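Local coordinates for cytosol aminopeptidase (Staphylococcus aureus subsp. aureus, PDB 3KZW), which probably removes N-terminal amino acids, leucine preferentially, from peptides as a metal-dependent aminopeptidase assembled from six identical subunits, at residues A[332-337]-A[373-378]; A[395-400]-A[460-465]; A[399-404]-A[432-437]; A[406-411]-A[415-420]; A[426-431]-A[493-498]. All coordinates share one frame; numbering follows the deposited sequence.

How the interactions relate
All five contacts lie in the catalytic domain. Interaction 1 comes first along the chain and stands apart, its centre about 21 Å from those of interactions 2 and 4; it packs helix 368-380 on the mixed sheet that interactions 3 and 4 also reach. Interactions 2 and 3 share helix 395-401, with centres about 7 Å apart, and both touch a neighbouring subunit. Interaction 4 follows within the span bracketed by 2 and 3; its strand 406-411 pairs with strand 431-433 of interaction 3. Interaction 5 crosses 2 and 3 along the chain, its 426-431 loop leading into strand 431-433, and lies about 28 Å from interaction 1 between centres. Together they run from sheet interior to subunit interface and N-terminal domain.

Interaction 1 of 5, residues A[332-337]-A[373-378]; sequences VLACAE and ADAVFY
Val332 and Ala334, on one face of strand 332-337, meet Ala375 and Tyr378 of helix 373-378. The interaction across the contact is apolar. Val332 does most of it with CG1, which stands 3.8 Å from Ala375 CB and 3.8 Å from Tyr378 CD2. It reaches the tyrosine at the ring edge, near the ring plane, while CG2 follows at 4.0 Å from the same CD2. With chi1 at -176°, CG1 lies opposite the backbone N, and this branch is turned onto the helix. The same Ala375 methyl also meets that of Ala334, 4.0 Å from CB to CB. These small residues let the segment axes approach to 8.1 Å, running nearly antiparallel at 155°.

Polar interactions lie outside the pair: Tyr378 OH bonds Tyr382 OH, and Asp374 accepts from the backbone N of Leu354 and of Leu250.

This is helix-on-sheet packing in an alpha/beta domain. Strand 328-338 lies between strands 262-269 and 278-285, and Leu263 of the former touches both Val332 and Tyr378. Leu333 points to the other face, against helices 216-226 and 308-322, placing the strand between two helical layers.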
# COMPACT_ATOMS: atom_id res chain seq x y z
N VAL A 332 7.28 7.37 39.27
CA VAL A 332 7.72 6.07 38.77
C VAL A 332 7.94 6.14 37.27
O VAL A 332 7.03 6.49 36.51
CB VAL A 332 6.71 4.94 39.11
CG1 VAL A 332 7.25 3.58 38.67
CG2 VAL A 332 6.39 4.92 40.61
N LEU A 333 9.16 5.80 36.84
CA LEU A 333 9.52 5.83 35.43
C LEU A 333 9.89 4.43 34.95
O LEU A 333 10.80 3.80 35.49
CB LEU A 333 10.67 6.81 35.18
CG LEU A 333 10.60 8.20 35.81
CD1 LEU A 333 11.88 8.96 35.54
CD2 LEU A 333 9.39 8.99 35.31
N ALA A 334 9.17 3.96 33.94
CA ALA A 334 9.46 2.68 33.30
C ALA A 334 10.28 2.93 32.05
O ALA A 334 9.75 3.38 31.03
CB ALA A 334 8.18 1.94 32.97
N CYS A 335 11.58 2.65 32.13
CA CYS A 335 12.51 2.94 31.04
C CYS A 335 12.97 1.68 30.32
O CYS A 335 13.39 0.72 30.97
CB CYS A 335 13.73 3.70 31.57
SG CYS A 335 13.31 5.15 32.56
N ALA A 336 12.87 1.69 29.00
CA ALA A 336 13.26 0.56 28.15
C ALA A 336 13.52 1.02 26.73
O ALA A 336 13.15 2.13 26.35
CB ALA A 336 12.18 -0.52 28.17
N GLU A 337 14.15 0.15 25.94
CA GLU A 337 14.39 0.41 24.52
C GLU A 337 13.79 -0.73 23.71
O GLU A 337 14.21 -1.89 23.84
CB GLU A 337 15.89 0.54 24.25
CG GLU A 337 16.25 1.30 22.99
CD GLU A 337 17.76 1.35 22.73
OE1 GLU A 337 18.33 2.47 22.76
OE2 GLU A 337 18.37 0.29 22.51
N ALA A 373 1.77 -0.48 32.69
CA ALA A 373 1.04 -1.44 33.51
C ALA A 373 1.84 -1.88 34.74
O ALA A 373 1.32 -1.88 35.86
CB ALA A 373 0.65 -2.65 32.68
N ASP A 374 3.11 -2.23 34.53
CA ASP A 374 4.00 -2.63 35.62
C ASP A 374 4.31 -1.45 36.54
O ASP A 374 4.38 -1.61 37.76
CB ASP A 374 5.30 -3.23 35.07
CG ASP A 374 5.20 -4.73 34.80
OD1 ASP A 374 4.14 -5.34 35.08
OD2 ASP A 374 6.19 -5.31 34.32
N ALA A 375 4.47 -0.27 35.95
CA ALA A 375 4.79 0.94 36.70
C ALA A 375 3.60 1.42 37.54
O ALA A 375 3.78 1.85 38.68
CB ALA A 375 5.27 2.04 35.76
N VAL A 376 2.40 1.35 36.97
CA VAL A 376 1.18 1.76 37.67
C VAL A 376 0.91 0.85 38.87
O VAL A 376 0.59 1.34 39.96
CB VAL A 376 -0.05 1.82 36.72
CG1 VAL A 376 -1.36 1.86 37.50
CG2 VAL A 376 0.04 3.04 35.80
N PHE A 377 1.04 -0.46 38.67
CA PHE A 377 0.86 -1.42 39.75
C PHE A 377 1.86 -1.20 40.88
O PHE A 377 1.51 -1.28 42.05
CB PHE A 377 0.94 -2.86 39.23
CG PHE A 377 0.51 -3.89 40.24
CD1 PHE A 377 -0.83 -4.17 40.45
CD2 PHE A 377 1.46 -4.58 41.00
CE1 PHE A 377 -1.23 -5.12 41.40
CE2 PHE A 377 1.07 -5.53 41.95
CZ PHE A 377 -0.28 -5.80 42.15
N TYR A 378 3.11 -0.91 40.50
CA TYR A 378 4.15 -0.60 41.47
C TYR A 378 3.87 0.71 42.21
O TYR A 378 4.09 0.81 43.42
CB TYR A 378 5.52 -0.54 40.79
CG TYR A 378 6.66 -0.13 41.71
CD1 TYR A 378 7.17 -1.02 42.65
CD2 TYR A 378 7.22 1.14 41.63
CE1 TYR A 378 8.22 -0.66 43.49
CE2 TYR A 378 8.26 1.52 42.47
CZ TYR A 378 8.75 0.62 43.40
OH TYR A 378 9.78 0.99 44.23

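Interaction 2 of 5, residues A[395-400]-A[460-465]; sequences GAAIVA and GKALFA
Ala396 and Ala462 form the tight part of this helix-helix contact, their CA atoms only 5.5 Å apart. The methyl of Ala396 comes over the first turn of helix 461-470, with CB 3.9 Å from Ala462 N and 4.1 Å from Lys461 CB. In return, Ala462 CB rests on the backbone of the other helix, 3.9 Å from Ala397 N, and reaches Ala397 CB at 4.2 Å. Methyl groups thus lie against main chain on both sides, which explains how the segment axes come within 8.6 Å while crossing at -131°.

The looser side belongs to Lys461, which is partly exposed. Its CB touches Ala396, but beyond that carbon the chain leads away from helix 395-401; a bend at chi4 (68°) ends it with NZ bonded to Gly458 O. At the start of the second helix Gly460 occupies the N-cap position with positive phi.

Around the pair, Phe464 packs on helix 368-380 through Arg369 and on helix 438-443 through Ser443. Leu463 meets Leu401 of a neighbouring subunit, so helix 461-470 sits between the other helices of its own domain and the subunit interface.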
# COMPACT_ATOMS: atom_id res chain seq x y z
N GLY A 395 -1.43 6.43 18.17
CA GLY A 395 -1.67 7.21 16.97
C GLY A 395 -3.13 7.61 16.85
O GLY A 395 -3.45 8.68 16.33
N ALA A 396 -4.02 6.74 17.36
CA ALA A 396 -5.47 6.98 17.30
C ALA A 396 -5.91 8.22 18.07
O ALA A 396 -6.88 8.87 17.70
CB ALA A 396 -6.23 5.75 17.79
N ALA A 397 -5.19 8.55 19.14
CA ALA A 397 -5.45 9.78 19.91
C ALA A 397 -5.18 11.02 19.07
O ALA A 397 -5.90 12.02 19.18
CB ALA A 397 -4.61 9.80 21.18
N ILE A 398 -4.14 10.96 18.23
CA ILE A 398 -3.82 12.05 17.30
C ILE A 398 -4.91 12.16 16.23
O ILE A 398 -5.33 13.26 15.89
CB ILE A 398 -2.42 11.87 16.66
CG1 ILE A 398 -1.33 11.86 17.74
CG2 ILE A 398 -2.14 12.98 15.64
CD1 ILE A 398 0.03 11.41 17.26
N VAL A 399 -5.37 11.02 15.73
CA VAL A 399 -6.44 10.98 14.74
C VAL A 399 -7.73 11.55 15.33
O VAL A 399 -8.49 12.24 14.63
CB VAL A 399 -6.68 9.54 14.20
CG1 VAL A 399 -7.82 9.50 13.19
CG2 VAL A 399 -5.40 9.00 13.57
N ALA A 400 -7.95 11.29 16.61
CA ALA A 400 -9.14 11.74 17.33
C ALA A 400 -9.19 13.26 17.53
O ALA A 400 -10.15 13.91 17.12
CB ALA A 400 -9.25 11.03 18.67
N GLY A 460 -11.29 2.44 18.05
CA GLY A 460 -11.27 3.00 19.40
C GLY A 460 -10.04 2.56 20.17
O GLY A 460 -10.12 2.26 21.36
N LYS A 461 -8.90 2.52 19.48
CA LYS A 461 -7.65 1.99 20.03
C LYS A 461 -7.08 2.82 21.18
O LYS A 461 -6.46 2.26 22.09
CB LYS A 461 -6.60 1.84 18.93
CG LYS A 461 -6.86 0.70 17.97
CD LYS A 461 -5.75 0.59 16.93
CE LYS A 461 -5.91 -0.65 16.06
NZ LYS A 461 -7.11 -0.56 15.18
N ALA A 462 -7.30 4.13 21.15
CA ALA A 462 -6.86 5.01 22.23
C ALA A 462 -7.63 4.70 23.52
O ALA A 462 -7.06 4.74 24.61
CB ALA A 462 -7.02 6.47 21.84
N LEU A 463 -8.91 4.38 23.37
CA LEU A 463 -9.76 4.04 24.52
C LEU A 463 -9.34 2.68 25.09
O LEU A 463 -9.32 2.50 26.31
CB LEU A 463 -11.24 4.01 24.12
CG LEU A 463 -11.86 5.07 23.20
CD1 LEU A 463 -13.34 4.81 23.06
CD2 LEU A 463 -11.62 6.50 23.69
N PHE A 464 -9.01 1.75 24.21
CA PHE A 464 -8.51 0.43 24.60
C PHE A 464 -7.22 0.54 25.42
O PHE A 464 -7.11 -0.05 26.49
CB PHE A 464 -8.27 -0.44 23.36
CG PHE A 464 -7.83 -1.85 23.68
CD1 PHE A 464 -6.49 -2.13 23.93
CD2 PHE A 464 -8.75 -2.89 23.72
CE1 PHE A 464 -6.08 -3.42 24.23
CE2 PHE A 464 -8.34 -4.18 24.02
CZ PHE A 464 -7.00 -4.45 24.27
N ALA A 465 -6.25 1.30 24.90
CA ALA A 465 -4.98 1.51 25.58
C ALA A 465 -5.17 2.09 26.99
O ALA A 465 -4.52 1.64 27.94
CB ALA A 465 -4.09 2.42 24.75

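Interaction 3 of 5, residues A[399-404]-A[432-437]; sequences VALGDD and FELPIT
Leu401 and Ala400, at the C-terminal end of helix 395-401, pack against Phe432 and Leu434, on and just beyond strand 431-433, which pairs with strand 406-411 in the alpha/beta sheet. The side-chain contacts are apolar and of moderate closeness. Leu401 divides its two methyl groups: CD2 meets CD2 of Leu434 at 4.4 Å, whereas CD1 faces the CB of Phe432 at 4.3 Å. Its CG lies opposite the carbonyl carbon, chi1 -59°, which directs both branches at the strand. Ala400 CB adds a further touch to CD1 of Leu434 at 4.4 Å.

In the second shell, Gly402 ends the helix with positive phi, and Leu401 O accepts a hydrogen bond from Lys405 NZ. Phe432 and Leu434 are held in place by backbone hydrogen bonds to Ala408 of strand 406-411, and Ala407 of that strand touches both leucines.

A neighbouring subunit packs directly on the same residues: Ala400 and Leu434 each meet their own counterparts there, consistent with a position close to a symmetry axis of the assembly. The nearest approach between the segments brings a methyl to main chain: Leu401 CD1 stands 4.1 Å from Phe432 O.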
# COMPACT_ATOMS: atom_id res chain seq x y z
N VAL A 399 -5.37 11.02 15.73
CA VAL A 399 -6.44 10.98 14.74
C VAL A 399 -7.73 11.55 15.33
O VAL A 399 -8.49 12.24 14.63
CB VAL A 399 -6.68 9.54 14.20
CG1 VAL A 399 -7.82 9.50 13.19
CG2 VAL A 399 -5.40 9.00 13.57
N ALA A 400 -7.95 11.29 16.61
CA ALA A 400 -9.14 11.74 17.33
C ALA A 400 -9.19 13.26 17.53
O ALA A 400 -10.15 13.91 17.12
CB ALA A 400 -9.25 11.03 18.67
N LEU A 401 -8.15 13.81 18.16
CA LEU A 401 -8.18 15.20 18.61
C LEU A 401 -7.26 16.15 17.85
O LEU A 401 -7.28 17.36 18.07
CB LEU A 401 -7.87 15.27 20.11
CG LEU A 401 -8.78 14.50 21.08
CD1 LEU A 401 -8.23 14.56 22.49
CD2 LEU A 401 -10.21 15.02 21.06
N GLY A 402 -6.45 15.60 16.94
CA GLY A 402 -5.46 16.40 16.23
C GLY A 402 -4.12 16.36 16.93
O GLY A 402 -4.01 15.84 18.04
N ASP A 403 -3.11 16.93 16.28
CA ASP A 403 -1.74 16.88 16.79
C ASP A 403 -1.47 17.83 17.97
O ASP A 403 -0.49 17.65 18.68
CB ASP A 403 -0.76 17.19 15.66
CG ASP A 403 0.64 16.68 15.96
OD1 ASP A 403 0.86 15.45 15.82
OD2 ASP A 403 1.50 17.50 16.34
N ASP A 404 -2.34 18.82 18.16
CA ASP A 404 -2.07 19.88 19.13
C ASP A 404 -2.85 19.77 20.46
O ASP A 404 -2.75 20.64 21.32
CB ASP A 404 -2.31 21.25 18.49
CG ASP A 404 -3.69 21.39 17.86
OD1 ASP A 404 -4.44 20.39 17.80
OD2 ASP A 404 -4.03 22.51 17.43
N PHE A 432 -8.43 17.31 26.41
CA PHE A 432 -9.84 16.93 26.33
C PHE A 432 -10.09 15.47 26.70
O PHE A 432 -9.23 14.61 26.49
CB PHE A 432 -10.42 17.27 24.95
CG PHE A 432 -10.48 18.74 24.67
CD1 PHE A 432 -11.55 19.51 25.13
CD2 PHE A 432 -9.46 19.38 23.97
CE1 PHE A 432 -11.61 20.87 24.89
CE2 PHE A 432 -9.51 20.75 23.72
CZ PHE A 432 -10.59 21.49 24.18
N GLU A 433 -11.27 15.20 27.24
CA GLU A 433 -11.61 13.87 27.74
C GLU A 433 -12.08 12.93 26.63
O GLU A 433 -12.83 13.33 25.73
CB GLU A 433 -12.67 13.96 28.84
CG GLU A 433 -12.88 12.64 29.60
CD GLU A 433 -14.04 12.67 30.59
OE1 GLU A 433 -14.67 13.74 30.76
OE2 GLU A 433 -14.32 11.61 31.20
N LEU A 434 -11.60 11.69 26.70
CA LEU A 434 -12.16 10.58 25.94
C LEU A 434 -12.61 9.51 26.93
O LEU A 434 -12.04 9.39 28.02
CB LEU A 434 -11.13 10.03 24.96
CG LEU A 434 -10.64 10.93 23.81
CD1 LEU A 434 -9.58 10.22 23.01
CD2 LEU A 434 -11.79 11.35 22.91
N PRO A 435 -13.64 8.72 26.57
CA PRO A 435 -14.25 7.81 27.55
C PRO A 435 -13.59 6.43 27.66
O PRO A 435 -12.93 5.98 26.73
CB PRO A 435 -15.68 7.66 27.03
CG PRO A 435 -15.55 7.81 25.55
CD PRO A 435 -14.35 8.68 25.28
N ILE A 436 -13.78 5.79 28.81
CA ILE A 436 -13.51 4.37 28.99
C ILE A 436 -14.84 3.72 29.38
O ILE A 436 -15.34 3.94 30.49
CB ILE A 436 -12.46 4.08 30.08
CG1 ILE A 436 -11.16 4.85 29.81
CG2 ILE A 436 -12.18 2.58 30.17
CD1 ILE A 436 -10.20 4.87 30.99
N THR A 437 -15.41 2.94 28.47
CA THR A 437 -16.72 2.32 28.71
C THR A 437 -16.62 0.82 29.01
O THR A 437 -15.52 0.26 29.04
CB THR A 437 -17.68 2.54 27.52
OG1 THR A 437 -17.27 1.74 26.40
CG2 THR A 437 -17.72 4.01 27.11

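Interaction 4 of 5, residues A[406-411]-A[415-420]; sequences AAAFES and VILNDI
Glu410 turns its carboxylate back to the main chain just ahead of helix 414-426, where OE1 accepts a hydrogen bond from Ser413 N, while the aliphatic base of the same side chain lies on Leu417. The route is set by two bends: chi1 of 67° puts CG between the backbone N and the carbonyl carbon, and chi2 of 84° folds the chain again, so that the acid end leads away from the helix segment although CB points to it. An acidic group beside the start of a helix would be expected to interact favourably with the helix dipole.

The contact itself is apolar and is carried by Leu417, whose two methyl groups take separate partners. CD2 lies 3.6 Å from Glu410 CB and 3.8 Å from Glu410 CG, the two side chains crossing at about a right angle. CD1 reaches Ala408 CB at 3.7 Å. Leu417 therefore spans two successive residues on the same face of the strand, while Phe409 between them points to the other face.

The pair opens a beta-alpha-beta unit: strand 406-411, helix 414-426, and then the parallel strand 431-433, to which Ala408 is joined by backbone hydrogen bonding with Phe432. On the helix side, Leu417 and Ile416 also touch Ile479 of the antiparallel neighbour, strand 478-482. Across the sheet, Phe409 packs on Leu463 and Ala466 of helix 461-470 and its ring meets that of His480. Strand 406-411 is thus enclosed by a helix on each face and a strand along each edge.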
# COMPACT_ATOMS: atom_id res chain seq x y z
N ALA A 406 -4.20 17.12 23.80
CA ALA A 406 -3.95 15.90 24.56
C ALA A 406 -5.25 15.18 24.91
O ALA A 406 -6.29 15.82 25.11
CB ALA A 406 -3.17 16.22 25.82
N ALA A 407 -5.18 13.85 24.98
CA ALA A 407 -6.33 13.04 25.35
C ALA A 407 -6.24 12.62 26.81
O ALA A 407 -5.23 12.05 27.23
CB ALA A 407 -6.44 11.81 24.46
N ALA A 408 -7.29 12.91 27.58
CA ALA A 408 -7.34 12.56 28.99
C ALA A 408 -8.43 11.53 29.27
O ALA A 408 -9.53 11.61 28.73
CB ALA A 408 -7.54 13.80 29.84
N PHE A 409 -8.10 10.55 30.12
CA PHE A 409 -9.02 9.49 30.49
C PHE A 409 -9.08 9.37 32.01
O PHE A 409 -8.05 9.35 32.67
CB PHE A 409 -8.56 8.14 29.93
CG PHE A 409 -8.38 8.13 28.44
CD1 PHE A 409 -7.19 8.58 27.86
CD2 PHE A 409 -9.37 7.62 27.61
CE1 PHE A 409 -7.02 8.55 26.48
CE2 PHE A 409 -9.21 7.58 26.24
CZ PHE A 409 -8.03 8.05 25.67
N GLU A 410 -10.29 9.29 32.56
CA GLU A 410 -10.44 9.13 34.00
C GLU A 410 -10.95 7.74 34.37
O GLU A 410 -11.74 7.13 33.65
CB GLU A 410 -11.32 10.23 34.63
CG GLU A 410 -12.80 10.22 34.23
CD GLU A 410 -13.65 9.27 35.07
OE1 GLU A 410 -13.21 8.86 36.17
OE2 GLU A 410 -14.77 8.94 34.62
N SER A 411 -10.49 7.26 35.52
CA SER A 411 -10.95 6.01 36.09
C SER A 411 -11.02 6.22 37.60
O SER A 411 -9.99 6.29 38.27
CB SER A 411 -9.98 4.88 35.73
OG SER A 411 -10.33 3.69 36.39
N VAL A 415 -13.83 13.92 39.36
CA VAL A 415 -13.71 15.25 39.97
C VAL A 415 -12.34 15.88 39.72
O VAL A 415 -12.25 17.02 39.25
CB VAL A 415 -14.04 15.21 41.49
CG1 VAL A 415 -13.76 16.56 42.15
CG2 VAL A 415 -15.50 14.81 41.71
N ILE A 416 -11.27 15.13 40.02
CA ILE A 416 -9.90 15.61 39.82
C ILE A 416 -9.62 15.92 38.35
O ILE A 416 -8.91 16.89 38.04
CB ILE A 416 -8.85 14.62 40.40
CG1 ILE A 416 -9.00 14.52 41.93
CG2 ILE A 416 -7.42 15.06 40.06
CD1 ILE A 416 -8.27 13.34 42.56
N LEU A 417 -10.20 15.14 37.45
CA LEU A 417 -10.06 15.40 36.01
C LEU A 417 -10.70 16.73 35.61
O LEU A 417 -10.08 17.53 34.90
CB LEU A 417 -10.62 14.26 35.16
CG LEU A 417 -10.51 14.47 33.64
CD1 LEU A 417 -9.05 14.49 33.18
CD2 LEU A 417 -11.29 13.42 32.87
N ASN A 418 -11.93 16.96 36.07
CA ASN A 418 -12.64 18.21 35.78
C ASN A 418 -11.87 19.45 36.19
O ASN A 418 -11.90 20.47 35.50
CB ASN A 418 -14.03 18.20 36.43
CG ASN A 418 -15.09 17.58 35.54
OD1 ASN A 418 -14.79 16.73 34.70
ND2 ASN A 418 -16.33 18.00 35.71
N ASP A 419 -11.16 19.37 37.32
CA ASP A 419 -10.31 20.47 37.77
C ASP A 419 -9.13 20.67 36.83
O ASP A 419 -8.79 21.80 36.51
CB ASP A 419 -9.81 20.21 39.20
CG ASP A 419 -10.93 20.15 40.21
OD1 ASP A 419 -11.99 20.77 39.97
OD2 ASP A 419 -10.75 19.47 41.24
N ILE A 420 -8.54 19.56 36.39
CA ILE A 420 -7.39 19.60 35.50
C ILE A 420 -7.77 20.12 34.11
O ILE A 420 -7.03 20.90 33.50
CB ILE A 420 -6.67 18.23 35.43
CG1 ILE A 420 -5.92 17.98 36.74
CG2 ILE A 420 -5.71 18.15 34.24
CD1 ILE A 420 -5.49 16.55 36.95

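Interaction 5 of 5, residues A[426-431]-A[493-498]; sequences EVDEMV and SYNGPK
A type I beta turn from Ser493 to Gly496 presents Tyr494 and Asn495 to Asp428, in the loop between helix 414-426 and strand 431-433. The turn is closed by main-chain bonds, Gly496 N to Ser493 O at 3.1 Å and Ser493 N to Gly496 O at 3.0 Å. An ST turn overlaps it: Asn495 N donates to Ser493 OG over 3.3 Å, fairly straight at 162°.

Across the contact one carboxylate oxygen does the work. Tyr494 OH gives a weak hydrogen bond to Asp428 OD2 at 3.4 Å, the two side chains coming from opposite directions. The oxygen sits at the edge of the phenol, near its plane, and the carboxylate is tilted 32° from the ring. The aspartate is carried across by its first torsion, CG anti to the backbone N at -166°. Asn495 ND2 is too distant for a direct bond to the same OD2, and water 1 fills the role of mediator: it donates to Asp428 OD2 at 2.6 Å and accepts from Asn495 ND2 at 2.7 Å.

The site borders the N-terminal domain. Asp428 and Tyr494 both pack on Gln109 of helix 108-124, and Asn495 OD1 accepts from Gln154 NE2, which helps account for the direction of the amide, with its nitrogen turned to the water.

With only 64 Å² buried between the loops, the contact rests on few links, all polar: OD2 accepts from water and, weakly, from the phenol, an arrangement consistent with an ionised carboxylate, and the solvent molecule extends its reach to the amide.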
# COMPACT_ATOMS: atom_id res chain seq x y z
N GLU A 426 -6.86 27.25 31.12
CA GLU A 426 -6.44 28.54 31.64
C GLU A 426 -4.94 28.81 31.45
O GLU A 426 -4.50 29.97 31.53
CB GLU A 426 -6.80 28.66 33.12
CG GLU A 426 -8.30 28.79 33.38
CD GLU A 426 -8.67 28.63 34.85
OE1 GLU A 426 -7.77 28.32 35.66
OE2 GLU A 426 -9.86 28.82 35.18
N VAL A 427 -4.17 27.76 31.20
CA VAL A 427 -2.72 27.88 31.01
C VAL A 427 -2.26 27.55 29.59
O VAL A 427 -1.11 27.15 29.37
CB VAL A 427 -1.90 27.06 32.06
CG1 VAL A 427 -2.13 27.61 33.47
CG2 VAL A 427 -2.24 25.58 31.99
N ASP A 428 -3.17 27.73 28.63
CA ASP A 428 -2.91 27.54 27.20
C ASP A 428 -2.42 26.13 26.83
O ASP A 428 -1.50 25.96 26.04
CB ASP A 428 -1.94 28.62 26.67
CG ASP A 428 -1.91 28.67 25.15
OD1 ASP A 428 -2.99 28.68 24.53
OD2 ASP A 428 -0.79 28.72 24.58
N GLU A 429 -3.05 25.11 27.43
CA GLU A 429 -2.77 23.72 27.09
C GLU A 429 -4.06 22.97 26.81
O GLU A 429 -4.89 22.77 27.70
CB GLU A 429 -1.96 23.03 28.20
CG GLU A 429 -0.50 23.49 28.28
CD GLU A 429 0.40 22.54 29.06
OE1 GLU A 429 0.06 22.19 30.22
OE2 GLU A 429 1.46 22.17 28.52
N MET A 430 -4.24 22.57 25.56
CA MET A 430 -5.46 21.88 25.14
C MET A 430 -5.48 20.42 25.56
O MET A 430 -4.71 19.60 25.05
CB MET A 430 -5.68 22.04 23.63
CG MET A 430 -6.10 23.44 23.23
SD MET A 430 -6.52 23.56 21.48
CE MET A 430 -4.90 23.53 20.71
N VAL A 431 -6.36 20.10 26.51
CA VAL A 431 -6.55 18.74 27.00
C VAL A 431 -8.05 18.45 26.98
O VAL A 431 -8.85 19.25 27.47
CB VAL A 431 -6.00 18.55 28.43
CG1 VAL A 431 -6.05 17.08 28.84
CG2 VAL A 431 -4.57 19.07 28.55
N SER A 493 7.43 28.49 17.41
CA SER A 493 6.43 29.46 17.86
C SER A 493 6.94 30.30 19.03
O SER A 493 8.13 30.25 19.37
CB SER A 493 5.14 28.74 18.27
OG SER A 493 5.33 27.94 19.42
N TYR A 494 6.04 31.07 19.63
CA TYR A 494 6.34 31.88 20.81
C TYR A 494 6.72 31.03 22.03
O TYR A 494 7.24 31.55 23.01
CB TYR A 494 5.15 32.79 21.15
CG TYR A 494 3.81 32.08 21.29
CD1 TYR A 494 3.49 31.38 22.45
CD2 TYR A 494 2.88 32.12 20.26
CE1 TYR A 494 2.27 30.73 22.58
CE2 TYR A 494 1.65 31.47 20.38
CZ TYR A 494 1.36 30.77 21.54
OH TYR A 494 0.15 30.13 21.68
N ASN A 495 6.45 29.72 21.95
CA ASN A 495 6.78 28.79 23.03
C ASN A 495 8.13 28.10 22.87
O ASN A 495 8.53 27.32 23.73
CB ASN A 495 5.66 27.76 23.20
CG ASN A 495 4.52 28.26 24.07
OD1 ASN A 495 4.65 29.26 24.78
ND2 ASN A 495 3.40 27.56 24.02
N GLY A 496 8.82 28.39 21.77
CA GLY A 496 10.14 27.82 21.51
C GLY A 496 10.25 27.15 20.15
O GLY A 496 9.31 27.21 19.35
N PRO A 497 11.40 26.50 19.89
CA PRO A 497 11.67 25.87 18.59
C PRO A 497 10.95 24.53 18.41
O PRO A 497 10.25 24.07 19.32
CB PRO A 497 13.18 25.67 18.62
CG PRO A 497 13.51 25.49 20.05
CD PRO A 497 12.52 26.31 20.83
N LYS A 498 11.13 23.91 17.24
CA LYS A 498 10.64 22.56 16.96
C LYS A 498 11.13 21.57 17.99
O LYS A 498 12.22 21.72 18.56
CB LYS A 498 11.14 22.09 15.59
CG LYS A 498 10.45 22.72 14.39
CD LYS A 498 10.86 22.01 13.11
CE LYS A 498 12.25 22.43 12.65
NZ LYS A 498 12.75 21.58 11.53
O HOH W 1 1.31 27.61 25.74